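Long-range contacts in cellulose hydrolase (Bacillus licheniformis, PDB 4YZT), which hydrolyses internal beta-1,4-glucosidic bonds of cellulose as a three-module endoglucanase of glycoside hydrolase family 5: residues I352-V357 with T390-A395; A412-T417 with M426-Y431. All coordinates share one frame; numbering follows the deposited sequence.

Interaction 1: I352-V357 with T390-A395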
ATOM      1  N   ILE A 352     -24.716  -0.238 -28.769  1.00 23.56           N
ATOM      2  CA  ILE A 352     -24.479  -1.177 -27.678  1.00 24.97           C
ATOM      3  C   ILE A 352     -24.558  -2.622 -28.164  1.00 27.21           C
ATOM      4  O   ILE A 352     -25.478  -2.995 -28.891  1.00 28.43           O
ATOM      5  CB  ILE A 352     -25.467  -0.955 -26.527  1.00 27.90           C
ATOM      6  CG1 ILE A 352     -25.320   0.472 -25.994  1.00 31.12           C
ATOM      7  CG2 ILE A 352     -25.233  -1.960 -25.411  1.00 27.27           C
ATOM      8  CD1 ILE A 352     -26.387   0.863 -25.004  1.00 34.80           C
ATOM      9  N   SER A 353     -23.574  -3.425 -27.768  1.00 26.51           N
ATOM     10  CA  SER A 353     -23.544  -4.833 -28.138  1.00 29.69           C
ATOM     11  C   SER A 353     -23.284  -5.656 -26.897  1.00 26.80           C
ATOM     12  O   SER A 353     -23.019  -5.100 -25.827  1.00 25.28           O
ATOM     13  CB  SER A 353     -22.475  -5.103 -29.199  1.00 33.41           C
ATOM     14  OG  SER A 353     -21.182  -4.798 -28.703  1.00 34.37           O
ATOM     15  N   ASP A 354     -23.359  -6.977 -27.030  1.00 27.74           N
ATOM     16  CA  ASP A 354     -23.085  -7.852 -25.898  1.00 26.90           C
ATOM     17  C   ASP A 354     -21.678  -7.583 -25.376  1.00 27.52           C
ATOM     18  O   ASP A 354     -20.769  -7.255 -26.143  1.00 27.89           O
ATOM     19  CB  ASP A 354     -23.248  -9.320 -26.288  1.00 28.92           C
ATOM     20  CG  ASP A 354     -24.672  -9.664 -26.688  1.00 34.54           C
ATOM     21  OD1 ASP A 354     -25.585  -8.865 -26.398  1.00 35.85           O
ATOM     22  OD2 ASP A 354     -24.877 -10.732 -27.298  1.00 36.86           O
ATOM     23  N   GLN A 355     -21.516  -7.707 -24.061  1.00 26.69           N
ATOM     24  CA  GLN A 355     -20.257  -7.410 -23.398  1.00 26.51           C
ATOM     25  C   GLN A 355     -19.662  -8.652 -22.758  1.00 22.51           C
ATOM     26  O   GLN A 355     -20.331  -9.326 -21.986  1.00 23.46           O
ATOM     27  CB  GLN A 355     -20.459  -6.344 -22.324  1.00 27.27           C
ATOM     28  CG  GLN A 355     -19.215  -6.063 -21.518  1.00 30.45           C
ATOM     29  CD  GLN A 355     -18.126  -5.443 -22.365  1.00 31.68           C
ATOM     30  OE1 GLN A 355     -18.405  -4.627 -23.255  1.00 34.01           O
ATOM     31  NE2 GLN A 355     -16.876  -5.829 -22.105  1.00 29.02           N
ATOM     32  N   THR A 356     -18.405  -8.942 -23.064  1.00 21.94           N
ATOM     33  CA  THR A 356     -17.743 -10.094 -22.476  1.00 25.20           C
ATOM     34  C   THR A 356     -16.985  -9.692 -21.218  1.00 25.84           C
ATOM     35  O   THR A 356     -16.299  -8.663 -21.184  1.00 24.33           O
ATOM     36  CB  THR A 356     -16.788 -10.772 -23.492  1.00 27.57           C
ATOM     37  OG1 THR A 356     -17.561 -11.319 -24.572  1.00 30.63           O
ATOM     38  CG2 THR A 356     -16.000 -11.905 -22.842  1.00 28.17           C
ATOM     39  N   VAL A 357     -17.156 -10.496 -20.170  1.00 25.19           N
ATOM     40  CA  VAL A 357     -16.382 -10.368 -18.946  1.00 22.23           C
ATOM     41  C   VAL A 357     -15.654 -11.683 -18.719  1.00 23.49           C
ATOM     42  O   VAL A 357     -16.286 -12.732 -18.596  1.00 26.03           O
ATOM     43  CB  VAL A 357     -17.267 -10.047 -17.722  1.00 21.28           C
ATOM     44  CG1 VAL A 357     -16.413  -9.773 -16.490  1.00 21.06           C
ATOM     45  CG2 VAL A 357     -18.167  -8.861 -18.003  1.00 21.35           C
ATOM     46  N   THR A 390     -16.274 -17.330 -18.608  1.00 32.52           N
ATOM     47  CA  THR A 390     -16.562 -16.289 -19.588  1.00 33.86           C
ATOM     48  C   THR A 390     -18.039 -15.945 -19.542  1.00 33.79           C
ATOM     49  O   THR A 390     -18.888 -16.798 -19.795  1.00 36.33           O
ATOM     50  CB  THR A 390     -16.192 -16.718 -21.013  1.00 36.46           C
ATOM     51  OG1 THR A 390     -15.045 -17.576 -20.975  1.00 40.57           O
ATOM     52  CG2 THR A 390     -15.901 -15.500 -21.880  1.00 34.08           C
ATOM     53  N   VAL A 391     -18.332 -14.693 -19.218  1.00 30.30           N
ATOM     54  CA  VAL A 391     -19.703 -14.235 -19.091  1.00 28.88           C
ATOM     55  C   VAL A 391     -20.042 -13.244 -20.204  1.00 29.72           C
ATOM     56  O   VAL A 391     -19.280 -12.320 -20.477  1.00 26.53           O
ATOM     57  CB  VAL A 391     -19.934 -13.587 -17.713  1.00 28.83           C
ATOM     58  CG1 VAL A 391     -21.236 -12.803 -17.687  1.00 29.80           C
ATOM     59  CG2 VAL A 391     -19.903 -14.654 -16.614  1.00 29.28           C
ATOM     60  N   SER A 392     -21.177 -13.456 -20.860  1.00 31.96           N
ATOM     61  CA  SER A 392     -21.654 -12.510 -21.856  1.00 32.58           C
ATOM     62  C   SER A 392     -22.864 -11.748 -21.329  1.00 33.89           C
ATOM     63  O   SER A 392     -23.951 -12.311 -21.215  1.00 37.96           O
ATOM     64  CB  SER A 392     -22.015 -13.226 -23.153  1.00 33.48           C
ATOM     65  OG  SER A 392     -22.644 -12.332 -24.058  1.00 34.14           O
ATOM     66  N   ILE A 393     -22.673 -10.476 -20.992  1.00 30.17           N
ATOM     67  CA  ILE A 393     -23.793  -9.635 -20.593  1.00 29.91           C
ATOM     68  C   ILE A 393     -24.495  -9.160 -21.859  1.00 30.45           C
ATOM     69  O   ILE A 393     -23.877  -8.494 -22.688  1.00 28.73           O
ATOM     70  CB  ILE A 393     -23.342  -8.414 -19.761  1.00 31.79           C
ATOM     71  CG1 ILE A 393     -22.325  -8.818 -18.685  1.00 31.53           C
ATOM     72  CG2 ILE A 393     -24.547  -7.703 -19.156  1.00 32.78           C
ATOM     73  CD1 ILE A 393     -22.928  -9.544 -17.510  1.00 32.65           C
ATOM     74  N   LYS A 394     -25.772  -9.506 -22.015  1.00 31.08           N
ATOM     75  CA  LYS A 394     -26.515  -9.177 -23.235  1.00 31.29           C
ATOM     76  C   LYS A 394     -26.757  -7.678 -23.387  1.00 31.30           C
ATOM     77  O   LYS A 394     -26.927  -6.959 -22.405  1.00 30.68           O
ATOM     78  CB  LYS A 394     -27.852  -9.926 -23.271  1.00 33.92           C
ATOM     79  CG  LYS A 394     -27.700 -11.439 -23.254  1.00 38.33           C
ATOM     80  CD  LYS A 394     -26.632 -11.894 -24.244  1.00 41.09           C
ATOM     81  CE  LYS A 394     -26.292 -13.361 -24.051  1.00 45.60           C
ATOM     82  NZ  LYS A 394     -25.093 -13.800 -24.824  1.00 47.30           N
ATOM     83  N   ALA A 395     -26.756  -7.226 -24.638  1.00 31.80           N
ATOM     84  CA  ALA A 395     -26.887  -5.811 -24.979  1.00 30.92           C
ATOM     85  C   ALA A 395     -28.158  -5.193 -24.400  1.00 29.45           C
ATOM     86  O   ALA A 395     -28.141  -4.082 -23.882  1.00 28.37           O
ATOM     87  CB  ALA A 395     -26.863  -5.637 -26.490  1.00 31.17           C
TER
HETATM   88  O   HOH W   1     -20.359 -11.398 -25.501  1.00 35.29           O
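Gln355 and Val357 are bonded to Ile393 and Val391 through their backbones. Each of these two hydrogen-bonded antiparallel pairs exchanges a reciprocal pair of N-H...O=C bonds, from Gln355 N to Ile393 O (2.8 Å) at one end to Val391 N to Val357 O (2.9 Å) at the other. Between them Thr356 faces Ser392 as a non-hydrogen-bonded pair, and CA-H...O contacts, such as Ser392 CA to Gln355 O at 3.5 Å, draw the backbones together there.

Polar side chains gather where strand 390-393 gives way to the helix and strand 355-360 begins. Asp354 is turned with CG anti to its own carbonyl carbon (chi1 -64°), which brings OD1 to within 2.7 Å of Ala395 N. The N-H meets the anti side of the carboxylate, 20° out of its plane. Because Lys394 is the N-cap residue of helix 395-401, this carboxylate serves an N-H of the helix's first turn, where a negative charge is probably favoured by the helix dipole. The other oxygen, OD2, makes a long salt bridge to Lys394 NZ (3.9 Å). That ammonium also bonds to Ser392 OG and to Thr383 OG1 on strand 382-384.

The two strands are neighbours in the sheet of the X2 module, a fold consistent with its E-set, immunoglobulin-like family, and the sheet's two faces differ in character. On the Thr356 and Ser392 face, one water joins Thr356 OG1 to Ser392 OG, and Thr356 CG2 meets Thr390 CG2 at 3.7 Å; short hydroxyl side chains suit this more exposed side.

The contacts between larger apolar side chains lie mostly on the other face, that of Val357, Val391 and Ile393. There Val357 CG2 lies 4.2 Å from Ile393 CG1; both residues are buried, and beta-branched side chains suit an extended backbone. Leu398 of the helix packs on Ile393 and Gln355.

Interaction 2: A412-T417 with M426-Y431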
ATOM      1  N   ALA A 412     -24.380   1.905 -12.784  1.00 23.55           N
ATOM      2  CA  ALA A 412     -24.802   0.677 -12.120  1.00 23.57           C
ATOM      3  C   ALA A 412     -23.577  -0.150 -11.735  1.00 22.03           C
ATOM      4  O   ALA A 412     -22.491   0.071 -12.257  1.00 21.55           O
ATOM      5  CB  ALA A 412     -25.732  -0.125 -13.020  1.00 24.11           C
ATOM      6  N   GLN A 413     -23.764  -1.087 -10.809  1.00 24.20           N
ATOM      7  CA  GLN A 413     -22.710  -2.009 -10.410  1.00 26.00           C
ATOM      8  C   GLN A 413     -23.213  -3.438 -10.474  1.00 27.66           C
ATOM      9  O   GLN A 413     -24.290  -3.744  -9.973  1.00 28.97           O
ATOM     10  CB  GLN A 413     -22.218  -1.711  -8.995  1.00 26.93           C
ATOM     11  CG  GLN A 413     -21.466  -0.415  -8.838  1.00 29.23           C
ATOM     12  CD  GLN A 413     -21.051  -0.178  -7.404  1.00 30.48           C
ATOM     13  OE1 GLN A 413     -21.811  -0.459  -6.472  1.00 34.18           O
ATOM     14  NE2 GLN A 413     -19.835   0.322  -7.212  1.00 28.12           N
ATOM     15  N   LEU A 414     -22.436  -4.322 -11.086  1.00 25.73           N
ATOM     16  CA  LEU A 414     -22.779  -5.735 -11.058  1.00 25.23           C
ATOM     17  C   LEU A 414     -21.874  -6.460 -10.065  1.00 24.91           C
ATOM     18  O   LEU A 414     -20.648  -6.380 -10.149  1.00 21.02           O
ATOM     19  CB  LEU A 414     -22.673  -6.350 -12.452  1.00 24.29           C
ATOM     20  CG  LEU A 414     -23.558  -5.699 -13.519  1.00 25.90           C
ATOM     21  CD1 LEU A 414     -23.399  -6.413 -14.850  1.00 26.56           C
ATOM     22  CD2 LEU A 414     -25.024  -5.666 -13.086  1.00 26.30           C
ATOM     23  N   THR A 415     -22.492  -7.140  -9.108  1.00 25.40           N
ATOM     24  CA  THR A 415     -21.757  -7.927  -8.128  1.00 23.51           C
ATOM     25  C   THR A 415     -21.728  -9.401  -8.533  1.00 23.90           C
ATOM     26  O   THR A 415     -22.758 -10.069  -8.553  1.00 26.49           O
ATOM     27  CB  THR A 415     -22.371  -7.785  -6.717  1.00 24.98           C
ATOM     28  OG1 THR A 415     -22.298  -6.416  -6.300  1.00 25.01           O
ATOM     29  CG2 THR A 415     -21.622  -8.646  -5.707  1.00 22.97           C
ATOM     30  N   PHE A 416     -20.539  -9.894  -8.876  1.00 20.17           N
ATOM     31  CA  PHE A 416     -20.341 -11.303  -9.178  1.00 20.35           C
ATOM     32  C   PHE A 416     -20.018 -12.028  -7.878  1.00 20.38           C
ATOM     33  O   PHE A 416     -19.006 -11.724  -7.245  1.00 21.92           O
ATOM     34  CB  PHE A 416     -19.199 -11.517 -10.186  1.00 19.64           C
ATOM     35  CG  PHE A 416     -19.437 -10.892 -11.549  1.00 19.67           C
ATOM     36  CD1 PHE A 416     -19.455  -9.511 -11.711  1.00 24.15           C
ATOM     37  CD2 PHE A 416     -19.594 -11.689 -12.674  1.00 20.43           C
ATOM     38  CE1 PHE A 416     -19.667  -8.941 -12.961  1.00 23.91           C
ATOM     39  CE2 PHE A 416     -19.796 -11.125 -13.929  1.00 24.83           C
ATOM     40  CZ  PHE A 416     -19.835  -9.751 -14.074  1.00 22.56           C
ATOM     41  N   THR A 417     -20.875 -12.965  -7.473  1.00 21.95           N
ATOM     42  CA  THR A 417     -20.640 -13.710  -6.243  1.00 23.51           C
ATOM     43  C   THR A 417     -20.050 -15.068  -6.567  1.00 23.56           C
ATOM     44  O   THR A 417     -20.329 -15.629  -7.627  1.00 23.53           O
ATOM     45  CB  THR A 417     -21.938 -13.899  -5.421  1.00 26.44           C
ATOM     46  OG1 THR A 417     -22.876 -14.689  -6.164  1.00 28.36           O
ATOM     47  CG2 THR A 417     -22.565 -12.558  -5.092  1.00 25.71           C
ATOM     48  N   MET A 426     -18.280  -4.971 -10.662  1.00 18.88           N
ATOM     49  CA  MET A 426     -17.981  -4.263 -11.905  1.00 18.20           C
ATOM     50  C   MET A 426     -18.794  -2.973 -12.028  1.00 20.02           C
ATOM     51  O   MET A 426     -20.025  -3.010 -12.013  1.00 21.82           O
ATOM     52  CB  MET A 426     -18.260  -5.171 -13.108  1.00 22.09           C
ATOM     53  CG  MET A 426     -17.835  -4.601 -14.454  1.00 22.44           C
ATOM     54  SD  MET A 426     -18.239  -5.707 -15.823  1.00 28.35           S
ATOM     55  CE  MET A 426     -19.991  -5.438 -15.964  1.00 19.86           C
ATOM     56  N   ASP A 427     -18.113  -1.834 -12.149  1.00 17.73           N
ATOM     57  CA  ASP A 427     -18.807  -0.569 -12.363  1.00 16.80           C
ATOM     58  C   ASP A 427     -19.170  -0.430 -13.833  1.00 17.53           C
ATOM     59  O   ASP A 427     -18.340  -0.690 -14.708  1.00 16.00           O
ATOM     60  CB  ASP A 427     -17.946   0.620 -11.932  1.00 18.45           C
ATOM     61  CG  ASP A 427     -17.882   0.800 -10.426  1.00 22.80           C
ATOM     62  OD1 ASP A 427     -18.423  -0.033  -9.673  1.00 24.59           O
ATOM     63  OD2 ASP A 427     -17.268   1.795  -9.992  1.00 24.94           O
ATOM     64  N   ILE A 428     -20.419  -0.055 -14.099  1.00 16.91           N
ATOM     65  CA  ILE A 428     -20.839   0.275 -15.450  1.00 16.94           C
ATOM     66  C   ILE A 428     -20.837   1.801 -15.553  1.00 16.84           C
ATOM     67  O   ILE A 428     -21.637   2.465 -14.914  1.00 19.48           O
ATOM     68  CB  ILE A 428     -22.228  -0.289 -15.775  1.00 20.80           C
ATOM     69  CG1 ILE A 428     -22.269  -1.795 -15.503  1.00 24.55           C
ATOM     70  CG2 ILE A 428     -22.612   0.061 -17.217  1.00 21.76           C
ATOM     71  CD1 ILE A 428     -22.412  -2.656 -16.733  1.00 27.65           C
ATOM     72  N   ILE A 429     -19.925   2.342 -16.350  1.00 17.45           N
ATOM     73  CA  ILE A 429     -19.661   3.772 -16.358  1.00 17.46           C
ATOM     74  C   ILE A 429     -20.011   4.415 -17.692  1.00 17.93           C
ATOM     75  O   ILE A 429     -19.453   4.049 -18.729  1.00 17.93           O
ATOM     76  CB  ILE A 429     -18.174   4.059 -16.060  1.00 19.31           C
ATOM     77  CG1 ILE A 429     -17.731   3.352 -14.775  1.00 19.35           C
ATOM     78  CG2 ILE A 429     -17.922   5.561 -15.995  1.00 20.38           C
ATOM     79  CD1 ILE A 429     -16.220   3.428 -14.523  1.00 20.25           C
ATOM     80  N   LEU A 430     -20.930   5.375 -17.669  1.00 16.54           N
ATOM     81  CA  LEU A 430     -21.197   6.186 -18.846  1.00 16.82           C
ATOM     82  C   LEU A 430     -20.212   7.347 -18.928  1.00 16.15           C
ATOM     83  O   LEU A 430     -20.044   8.083 -17.959  1.00 21.64           O
ATOM     84  CB  LEU A 430     -22.631   6.725 -18.816  1.00 17.78           C
ATOM     85  CG  LEU A 430     -23.149   7.474 -20.051  1.00 20.28           C
ATOM     86  CD1 LEU A 430     -23.238   6.536 -21.249  1.00 19.07           C
ATOM     87  CD2 LEU A 430     -24.517   8.101 -19.763  1.00 20.88           C
ATOM     88  N   TYR A 431     -19.563   7.518 -20.072  1.00 15.93           N
ATOM     89  CA  TYR A 431     -18.638   8.643 -20.229  1.00 15.43           C
ATOM     90  C   TYR A 431     -18.852   9.359 -21.541  1.00 15.82           C
ATOM     91  O   TYR A 431     -19.552   8.858 -22.433  1.00 16.39           O
ATOM     92  CB  TYR A 431     -17.175   8.194 -20.122  1.00 14.62           C
ATOM     93  CG  TYR A 431     -16.580   7.635 -21.399  1.00 14.59           C
ATOM     94  CD1 TYR A 431     -16.752   6.300 -21.737  1.00 16.35           C
ATOM     95  CD2 TYR A 431     -15.836   8.437 -22.256  1.00 15.00           C
ATOM     96  CE1 TYR A 431     -16.208   5.781 -22.892  1.00 16.99           C
ATOM     97  CE2 TYR A 431     -15.290   7.926 -23.420  1.00 16.77           C
ATOM     98  CZ  TYR A 431     -15.473   6.595 -23.726  1.00 17.50           C
ATOM     99  OH  TYR A 431     -14.934   6.086 -24.880  1.00 18.09           O
TER
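Gln413 and Asp427 both carry CG anti to their own carbonyl carbons (chi1 -69° and -76°), a shared setting that sends the two side chains off the sheet side by side, pointing the same way. Beyond CG the glutamine runs extended, long enough to bring its amide to the carboxylate: NE2 donates to Asp427 OD1 at 2.9 Å, approaching from the syn side but 28° out of the carboxylate plane. On the opposite face, Met426 stays extended until its last torsion, where a bend at the sulfur swings CE toward Leu414 CD1, 3.7 Å away. The flexible thioether thus fits itself against the leucine branch.

The strands form the two arms of a beta hairpin in the X2 module. Leu414 and Met426 are a hydrogen-bonded antiparallel pair, with Met426 N to Leu414 O at 2.8 Å and a return bond from Leu414 N, while Ile428 N reaches Ala412 O at 2.8 Å. Gln413 and Asp427 are the non-hydrogen-bonded pair between them, so it is their side chains that supply the polar link there.

Around Met426 the apolar face continues. Phe416 CE1 touches Met426 CB at 4.0 Å, and Leu414 CD1 lies 4.3 Å from Ile428 CD1. Small Ala412 lets Leu401 of helix 395-401 come close, and Leu398 covers Ile428.

Asp427 OD2 also forms a salt bridge with Lys280 of the catalytic barrel. Its carboxylate therefore has a partner on each oxygen, which probably steadies the negative charge in its buried setting and ties this hairpin to the hydrolase module.

Overall arrangement
Interactions 1 and 2 belong to one sheet of the X2 module, with strand 338-347 between strands 355-360 and 424-431. Helix 395-401, which begins in interaction 1, packs on the apolar face of both. There the contacts merge: Val357 CG2 meets Met426 SD at 3.8 Å, and Ile393 CD1 meets Leu414 CD1 at 4.1 Å. Interaction 2 is almost wholly buried, and its one charged group is matched with the catalytic module. Interaction 1 is only partly buried; it adds a bridging water and a lysine-aspartate pair at the module's surface, and part of its polar chemistry, the Asp354 carboxylate, is directed to the start of the helix.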